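Possible translation initiation inhibitor (Rhodopseudomonas palustris, PDB 3LME) is of unproven function but belongs to the YjgF-like (endoribonuclease L-PSP) family of small proteins that assemble as trimers. Local coordinates at residues R24-D38 against R54-G67. The protein carries 1 engineered substitution. Residues are numbered along the deposited sequence; the frame is centred on the assembly and turned at random.
Sequences RAGDFVFIGGMHGTD and RMFDNMLAAAEAAG. Engineered in segment 24-38: His35 (natural residue Arg).
Ile31 and Met34 project from strand 28-35 onto helix 54-64, which runs roughly antiparallel to it (143° between their N-to-C directions) with the axes 6.8 Å apart at closest. This middle part is buried and apolar. Ile31 reaches Ala62 with both branches, its CD1 lying 3.7 Å from Ala62 CB, while its CG2 also meets Met59 CG. Met34 sets its CG 3.6 Å from Met59 CA; the bend at chi2 (-58°) then carries the sulfur past Asn58 CB and the terminal methyl to Ala62 CB. The backbones come closest at Gly36, centre of an inverse gamma turn, whose CA is 3.9 Å from Met55 CA.

The two rims are more polar, and Arg24, Asp38 and Arg54 are partly exposed. Asp38 and Arg54 lie side by side in a long salt bridge, OD2 to NH2 3.6 Å, and Asp38 OD1 accepts a hydrogen bond from Val40 N. At the other end Val29 packs CG1 on Ala66 CB and lays CG2 over one face of the Arg24 guanidinium, toward its rim; Arg24 NE bonds almost straight to Gly26 O. A Schellman motif ends the helix at Gly67. Met55 and Met59 carry the packing on to strand 73-80, and Met55 also to strand 120-127, as in the helix-on-sheet layer of the YjgF-like alpha/beta fold.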
ATOM      1  N   ARG A  24     -12.614   8.784  -6.302  1.00 50.20           N
ATOM      2  CA  ARG A  24     -13.614   7.749  -6.454  1.00 50.02           C
ATOM      3  C   ARG A  24     -13.308   6.990  -7.731  1.00 50.11           C
ATOM      4  O   ARG A  24     -13.091   7.594  -8.785  1.00 50.22           O
ATOM      5  CB  ARG A  24     -14.994   8.369  -6.565  1.00 49.86           C
ATOM      6  CG  ARG A  24     -16.082   7.360  -6.861  1.00 49.73           C
ATOM      7  CD  ARG A  24     -17.275   7.559  -5.943  1.00 49.92           C
ATOM      8  NE  ARG A  24     -17.762   6.248  -5.558  1.00 49.48           N
ATOM      9  CZ  ARG A  24     -18.261   5.935  -4.370  1.00 48.46           C
ATOM     10  NH1 ARG A  24     -18.358   6.844  -3.408  1.00 46.33           N
ATOM     11  NH2 ARG A  24     -18.654   4.692  -4.150  1.00 48.84           N
ATOM     12  N   ALA A  25     -13.294   5.670  -7.650  1.00 49.88           N
ATOM     13  CA  ALA A  25     -13.081   4.851  -8.830  1.00 49.65           C
ATOM     14  C   ALA A  25     -14.128   3.770  -8.762  1.00 49.66           C
ATOM     15  O   ALA A  25     -13.975   2.812  -7.999  1.00 50.58           O
ATOM     16  CB  ALA A  25     -11.679   4.253  -8.806  1.00 49.64           C
ATOM     17  N   GLY A  26     -15.216   3.947  -9.512  1.00 49.15           N
ATOM     18  CA  GLY A  26     -16.373   3.050  -9.439  1.00 48.45           C
ATOM     19  C   GLY A  26     -16.938   2.976  -8.035  1.00 48.32           C
ATOM     20  O   GLY A  26     -17.414   3.965  -7.506  1.00 48.40           O
ATOM     21  N   ASP A  27     -16.863   1.800  -7.424  1.00 48.65           N
ATOM     22  CA  ASP A  27     -17.339   1.600  -6.049  1.00 48.69           C
ATOM     23  C   ASP A  27     -16.289   1.936  -5.014  1.00 48.19           C
ATOM     24  O   ASP A  27     -16.633   2.101  -3.831  1.00 48.94           O
ATOM     25  CB  ASP A  27     -17.788   0.157  -5.800  1.00 48.76           C
ATOM     26  CG  ASP A  27     -18.938  -0.254  -6.681  1.00 51.36           C
ATOM     27  OD1 ASP A  27     -19.750   0.625  -7.096  1.00 53.97           O
ATOM     28  OD2 ASP A  27     -19.012  -1.472  -6.977  1.00 54.38           O
ATOM     29  N   PHE A  28     -15.023   2.013  -5.433  1.00 46.59           N
ATOM     30  CA  PHE A  28     -13.958   2.213  -4.477  1.00 45.60           C
ATOM     31  C   PHE A  28     -13.577   3.668  -4.289  1.00 45.99           C
ATOM     32  O   PHE A  28     -13.734   4.483  -5.213  1.00 47.03           O
ATOM     33  CB  PHE A  28     -12.743   1.409  -4.860  1.00 44.92           C
ATOM     34  CG  PHE A  28     -12.910  -0.043  -4.658  1.00 43.16           C
ATOM     35  CD1 PHE A  28     -12.437  -0.649  -3.505  1.00 42.16           C
ATOM     36  CD2 PHE A  28     -13.544  -0.825  -5.626  1.00 40.69           C
ATOM     37  CE1 PHE A  28     -12.593  -2.016  -3.319  1.00 41.10           C
ATOM     38  CE2 PHE A  28     -13.701  -2.183  -5.458  1.00 38.51           C
ATOM     39  CZ  PHE A  28     -13.233  -2.781  -4.305  1.00 40.30           C
ATOM     40  N   VAL A  29     -13.075   3.988  -3.094  1.00 45.11           N
ATOM     41  CA  VAL A  29     -12.564   5.315  -2.788  1.00 44.27           C
ATOM     42  C   VAL A  29     -11.167   5.247  -2.170  1.00 44.24           C
ATOM     43  O   VAL A  29     -10.968   4.628  -1.104  1.00 44.27           O
ATOM     44  CB  VAL A  29     -13.494   6.026  -1.844  1.00 44.45           C
ATOM     45  CG1 VAL A  29     -12.872   7.338  -1.371  1.00 44.07           C
ATOM     46  CG2 VAL A  29     -14.845   6.249  -2.535  1.00 44.36           C
ATOM     47  N   PHE A  30     -10.208   5.887  -2.845  1.00 43.45           N
ATOM     48  CA  PHE A  30      -8.811   5.847  -2.443  1.00 42.81           C
ATOM     49  C   PHE A  30      -8.419   7.173  -1.845  1.00 42.53           C
ATOM     50  O   PHE A  30      -8.354   8.157  -2.532  1.00 42.99           O
ATOM     51  CB  PHE A  30      -7.905   5.552  -3.647  1.00 42.92           C
ATOM     52  CG  PHE A  30      -8.155   4.198  -4.293  1.00 42.75           C
ATOM     53  CD1 PHE A  30      -7.291   3.141  -4.072  1.00 42.49           C
ATOM     54  CD2 PHE A  30      -9.255   3.994  -5.122  1.00 41.55           C
ATOM     55  CE1 PHE A  30      -7.517   1.900  -4.670  1.00 43.59           C
ATOM     56  CE2 PHE A  30      -9.492   2.770  -5.711  1.00 41.61           C
ATOM     57  CZ  PHE A  30      -8.620   1.717  -5.488  1.00 42.71           C
ATOM     58  N   ILE A  31      -8.146   7.205  -0.561  1.00 42.04           N
ATOM     59  CA  ILE A  31      -7.717   8.432   0.036  1.00 42.24           C
ATOM     60  C   ILE A  31      -6.182   8.528   0.035  1.00 42.68           C
ATOM     61  O   ILE A  31      -5.485   7.579   0.429  1.00 43.13           O
ATOM     62  CB  ILE A  31      -8.305   8.563   1.451  1.00 41.97           C
ATOM     63  CG1 ILE A  31      -9.828   8.387   1.408  1.00 42.42           C
ATOM     64  CG2 ILE A  31      -7.926   9.882   2.067  1.00 41.37           C
ATOM     65  CD1 ILE A  31     -10.615   9.444   0.564  1.00 42.08           C
ATOM     66  N   GLY A  32      -5.654   9.667  -0.413  1.00 42.83           N
ATOM     67  CA  GLY A  32      -4.205   9.923  -0.338  1.00 43.29           C
ATOM     68  C   GLY A  32      -3.700   9.980   1.096  1.00 43.77           C
ATOM     69  O   GLY A  32      -4.488  10.005   2.051  1.00 44.53           O
ATOM     70  N   GLY A  33      -2.385   9.985   1.262  1.00 43.90           N
ATOM     71  CA  GLY A  33      -1.801  10.003   2.590  1.00 43.94           C
ATOM     72  C   GLY A  33      -2.285  11.210   3.358  1.00 44.41           C
ATOM     73  O   GLY A  33      -2.228  12.334   2.849  1.00 44.84           O
ATOM     74  N   MET A  34      -2.777  10.959   4.570  1.00 44.30           N
ATOM     75  CA  MET A  34      -3.276  11.979   5.470  1.00 44.35           C
ATOM     76  C   MET A  34      -2.431  12.064   6.724  1.00 45.67           C
ATOM     77  O   MET A  34      -1.945  11.052   7.227  1.00 46.25           O
ATOM     78  CB  MET A  34      -4.700  11.638   5.875  1.00 43.68           C
ATOM     79  CG  MET A  34      -5.740  11.960   4.789  1.00 42.24           C
ATOM     80  SD  MET A  34      -5.759  13.676   4.275  1.00 34.05           S
ATOM     81  CE  MET A  34      -6.656  13.427   2.786  1.00 38.53           C
ATOM     82  N   HIS A  35      -2.220  13.266   7.238  1.00 47.12           N
ATOM     83  CA  HIS A  35      -1.650  13.350   8.571  1.00 48.80           C
ATOM     84  C   HIS A  35      -2.343  14.368   9.438  1.00 48.45           C
ATOM     85  O   HIS A  35      -3.299  15.008   8.993  1.00 49.05           O
ATOM     86  CB  HIS A  35      -0.115  13.448   8.581  1.00 49.92           C
ATOM     87  CG  HIS A  35       0.437  14.481   7.669  1.00 55.66           C
ATOM     88  ND1 HIS A  35       0.874  15.711   8.121  1.00 61.81           N
ATOM     89  CD2 HIS A  35       0.632  14.477   6.329  1.00 62.00           C
ATOM     90  CE1 HIS A  35       1.299  16.432   7.095  1.00 65.12           C
ATOM     91  NE2 HIS A  35       1.154  15.710   5.994  1.00 67.32           N
ATOM     92  N   GLY A  36      -1.891  14.489  10.683  1.00 48.33           N
ATOM     93  CA  GLY A  36      -2.604  15.230  11.729  1.00 47.73           C
ATOM     94  C   GLY A  36      -2.458  16.735  11.654  1.00 47.77           C
ATOM     95  O   GLY A  36      -2.203  17.390  12.668  1.00 47.54           O
ATOM     96  N   THR A  37      -2.631  17.292  10.456  1.00 47.73           N
ATOM     97  CA  THR A  37      -2.624  18.740  10.279  1.00 47.91           C
ATOM     98  C   THR A  37      -4.027  19.307  10.419  1.00 48.07           C
ATOM     99  O   THR A  37      -5.007  18.595  10.191  1.00 48.13           O
ATOM    100  CB  THR A  37      -2.173  19.128   8.889  1.00 47.92           C
ATOM    101  OG1 THR A  37      -3.002  18.451   7.942  1.00 47.02           O
ATOM    102  CG2 THR A  37      -0.730  18.770   8.681  1.00 48.53           C
ATOM    103  N   ASP A  38      -4.093  20.589  10.789  1.00 47.72           N
ATOM    104  CA  ASP A  38      -5.319  21.364  10.836  1.00 47.73           C
ATOM    105  C   ASP A  38      -5.652  21.757   9.425  1.00 46.93           C
ATOM    106  O   ASP A  38      -4.815  22.330   8.747  1.00 46.63           O
ATOM    107  CB  ASP A  38      -5.074  22.631  11.685  1.00 48.94           C
ATOM    108  CG  ASP A  38      -6.276  23.610  11.720  1.00 51.08           C
ATOM    109  OD1 ASP A  38      -6.902  23.885  10.665  1.00 52.44           O
ATOM    110  OD2 ASP A  38      -6.569  24.122  12.828  1.00 53.10           O
ATOM    111  N   ARG A  54      -6.611  13.467  14.788  1.00 41.92           N
ATOM    112  CA  ARG A  54      -6.772  14.409  13.707  1.00 41.89           C
ATOM    113  C   ARG A  54      -6.383  13.839  12.352  1.00 41.41           C
ATOM    114  O   ARG A  54      -6.965  14.211  11.329  1.00 41.77           O
ATOM    115  CB  ARG A  54      -5.978  15.677  13.986  1.00 42.39           C
ATOM    116  CG  ARG A  54      -6.270  16.836  13.041  1.00 44.41           C
ATOM    117  CD  ARG A  54      -7.681  17.257  13.239  1.00 50.01           C
ATOM    118  NE  ARG A  54      -7.840  18.647  12.848  1.00 54.83           N
ATOM    119  CZ  ARG A  54      -7.881  19.674  13.690  1.00 54.76           C
ATOM    120  NH1 ARG A  54      -7.762  19.486  14.997  1.00 52.37           N
ATOM    121  NH2 ARG A  54      -8.031  20.902  13.201  1.00 58.37           N
ATOM    122  N   MET A  55      -5.383  12.961  12.335  1.00 41.11           N
ATOM    123  CA  MET A  55      -5.011  12.231  11.124  1.00 40.09           C
ATOM    124  C   MET A  55      -6.195  11.374  10.670  1.00 40.55           C
ATOM    125  O   MET A  55      -6.591  11.420   9.497  1.00 40.02           O
ATOM    126  CB  MET A  55      -3.780  11.378  11.386  1.00 39.56           C
ATOM    127  CG  MET A  55      -3.342  10.450  10.244  1.00 37.05           C
ATOM    128  SD  MET A  55      -1.917   9.474  10.765  1.00 31.06           S
ATOM    129  CE  MET A  55      -2.714   8.318  11.905  1.00 29.07           C
ATOM    130  N   PHE A  56      -6.795  10.639  11.611  1.00 41.17           N
ATOM    131  CA  PHE A  56      -7.983   9.850  11.280  1.00 41.80           C
ATOM    132  C   PHE A  56      -9.180  10.691  10.804  1.00 42.82           C
ATOM    133  O   PHE A  56      -9.803  10.360   9.779  1.00 43.19           O
ATOM    134  CB  PHE A  56      -8.372   8.970  12.438  1.00 41.32           C
ATOM    135  CG  PHE A  56      -7.596   7.709  12.513  1.00 40.56           C
ATOM    136  CD1 PHE A  56      -7.935   6.635  11.730  1.00 40.40           C
ATOM    137  CD2 PHE A  56      -6.522   7.594  13.379  1.00 42.23           C
ATOM    138  CE1 PHE A  56      -7.223   5.451  11.816  1.00 42.48           C
ATOM    139  CE2 PHE A  56      -5.773   6.396  13.468  1.00 42.38           C
ATOM    140  CZ  PHE A  56      -6.120   5.338  12.693  1.00 42.03           C
ATOM    141  N   ASP A  57      -9.481  11.781  11.523  1.00 43.21           N
ATOM    142  CA  ASP A  57     -10.548  12.685  11.125  1.00 43.73           C
ATOM    143  C   ASP A  57     -10.288  13.274   9.717  1.00 43.96           C
ATOM    144  O   ASP A  57     -11.201  13.306   8.876  1.00 44.87           O
ATOM    145  CB  ASP A  57     -10.729  13.809  12.145  1.00 44.17           C
ATOM    146  CG  ASP A  57     -11.290  13.332  13.511  1.00 47.26           C
ATOM    147  OD1 ASP A  57     -11.842  12.208  13.655  1.00 49.35           O
ATOM    148  OD2 ASP A  57     -11.192  14.136  14.466  1.00 49.82           O
ATOM    149  N   ASN A  58      -9.071  13.740   9.432  1.00 42.87           N
ATOM    150  CA  ASN A  58      -8.822  14.235   8.098  1.00 42.50           C
ATOM    151  C   ASN A  58      -9.128  13.178   7.040  1.00 42.36           C
ATOM    152  O   ASN A  58      -9.747  13.490   6.019  1.00 42.78           O
ATOM    153  CB  ASN A  58      -7.383  14.692   7.920  1.00 43.32           C
ATOM    154  CG  ASN A  58      -7.093  16.012   8.568  1.00 43.55           C
ATOM    155  OD1 ASN A  58      -5.951  16.321   8.864  1.00 46.24           O
ATOM    156  ND2 ASN A  58      -8.107  16.804   8.780  1.00 48.18           N
ATOM    157  N   MET A  59      -8.662  11.943   7.272  1.00 41.73           N
ATOM    158  CA  MET A  59      -8.809  10.836   6.313  1.00 40.43           C
ATOM    159  C   MET A  59     -10.310  10.610   6.132  1.00 41.31           C
ATOM    160  O   MET A  59     -10.793  10.559   4.979  1.00 41.51           O
ATOM    161  CB  MET A  59      -8.075   9.547   6.787  1.00 39.38           C
ATOM    162  CG  MET A  59      -8.192   8.309   5.859  1.00 35.57           C
ATOM    163  SD  MET A  59      -7.765   6.654   6.503  1.00 28.65           S
ATOM    164  CE  MET A  59      -8.861   6.465   7.911  1.00 28.14           C
ATOM    165  N   LEU A  60     -11.043  10.519   7.258  1.00 41.13           N
ATOM    166  CA  LEU A  60     -12.485  10.182   7.229  1.00 41.27           C
ATOM    167  C   LEU A  60     -13.345  11.246   6.544  1.00 41.77           C
ATOM    168  O   LEU A  60     -14.351  10.920   5.931  1.00 42.08           O
ATOM    169  CB  LEU A  60     -13.028   9.821   8.620  1.00 40.24           C
ATOM    170  CG  LEU A  60     -12.539   8.449   9.110  1.00 39.28           C
ATOM    171  CD1 LEU A  60     -12.742   8.270  10.587  1.00 35.98           C
ATOM    172  CD2 LEU A  60     -13.124   7.231   8.299  1.00 37.37           C
ATOM    173  N   ALA A  61     -12.916  12.501   6.640  1.00 42.21           N
ATOM    174  CA  ALA A  61     -13.555  13.609   5.955  1.00 42.94           C
ATOM    175  C   ALA A  61     -13.383  13.486   4.441  1.00 43.54           C
ATOM    176  O   ALA A  61     -14.324  13.650   3.674  1.00 43.88           O
ATOM    177  CB  ALA A  61     -13.003  14.930   6.452  1.00 41.87           C
ATOM    178  N   ALA A  62     -12.173  13.214   4.000  1.00 44.74           N
ATOM    179  CA  ALA A  62     -11.972  13.006   2.589  1.00 45.64           C
ATOM    180  C   ALA A  62     -12.892  11.859   2.172  1.00 46.61           C
ATOM    181  O   ALA A  62     -13.592  11.968   1.165  1.00 47.05           O
ATOM    182  CB  ALA A  62     -10.522  12.709   2.289  1.00 45.07           C
ATOM    183  N   ALA A  63     -12.957  10.796   2.973  1.00 47.40           N
ATOM    184  CA  ALA A  63     -13.763   9.639   2.583  1.00 48.34           C
ATOM    185  C   ALA A  63     -15.243  10.001   2.491  1.00 49.23           C
ATOM    186  O   ALA A  63     -15.905   9.714   1.499  1.00 49.16           O
ATOM    187  CB  ALA A  63     -13.555   8.516   3.516  1.00 47.75           C
ATOM    188  N   GLU A  64     -15.738  10.661   3.525  1.00 50.66           N
ATOM    189  CA  GLU A  64     -17.125  11.087   3.595  1.00 52.13           C
ATOM    190  C   GLU A  64     -17.496  12.062   2.445  1.00 51.86           C
ATOM    191  O   GLU A  64     -18.615  12.026   1.940  1.00 51.99           O
ATOM    192  CB  GLU A  64     -17.412  11.636   5.001  1.00 52.67           C
ATOM    193  CG  GLU A  64     -18.865  11.951   5.285  1.00 58.28           C
ATOM    194  CD  GLU A  64     -19.272  13.355   4.786  1.00 66.40           C
ATOM    195  OE1 GLU A  64     -20.467  13.526   4.417  1.00 68.85           O
ATOM    196  OE2 GLU A  64     -18.396  14.279   4.754  1.00 69.63           O
ATOM    197  N   ALA A  65     -16.550  12.892   2.007  1.00 51.56           N
ATOM    198  CA  ALA A  65     -16.733  13.726   0.814  1.00 51.19           C
ATOM    199  C   ALA A  65     -16.833  12.928  -0.507  1.00 51.57           C
ATOM    200  O   ALA A  65     -17.183  13.484  -1.563  1.00 52.17           O
ATOM    201  CB  ALA A  65     -15.635  14.758   0.717  1.00 50.81           C
ATOM    202  N   ALA A  66     -16.531  11.636  -0.473  1.00 51.00           N
ATOM    203  CA  ALA A  66     -16.753  10.813  -1.647  1.00 50.49           C
ATOM    204  C   ALA A  66     -17.853   9.800  -1.388  1.00 50.41           C
ATOM    205  O   ALA A  66     -18.082   8.921  -2.209  1.00 50.57           O
ATOM    206  CB  ALA A  66     -15.484  10.123  -2.056  1.00 50.84           C
ATOM    207  N   GLY A  67     -18.519   9.911  -0.238  1.00 50.04           N
ATOM    208  CA  GLY A  67     -19.667   9.068   0.081  1.00 49.52           C
ATOM    209  C   GLY A  67     -19.338   7.811   0.865  1.00 50.11           C
ATOM    210  O   GLY A  67     -20.196   6.951   1.034  1.00 50.30           O
TER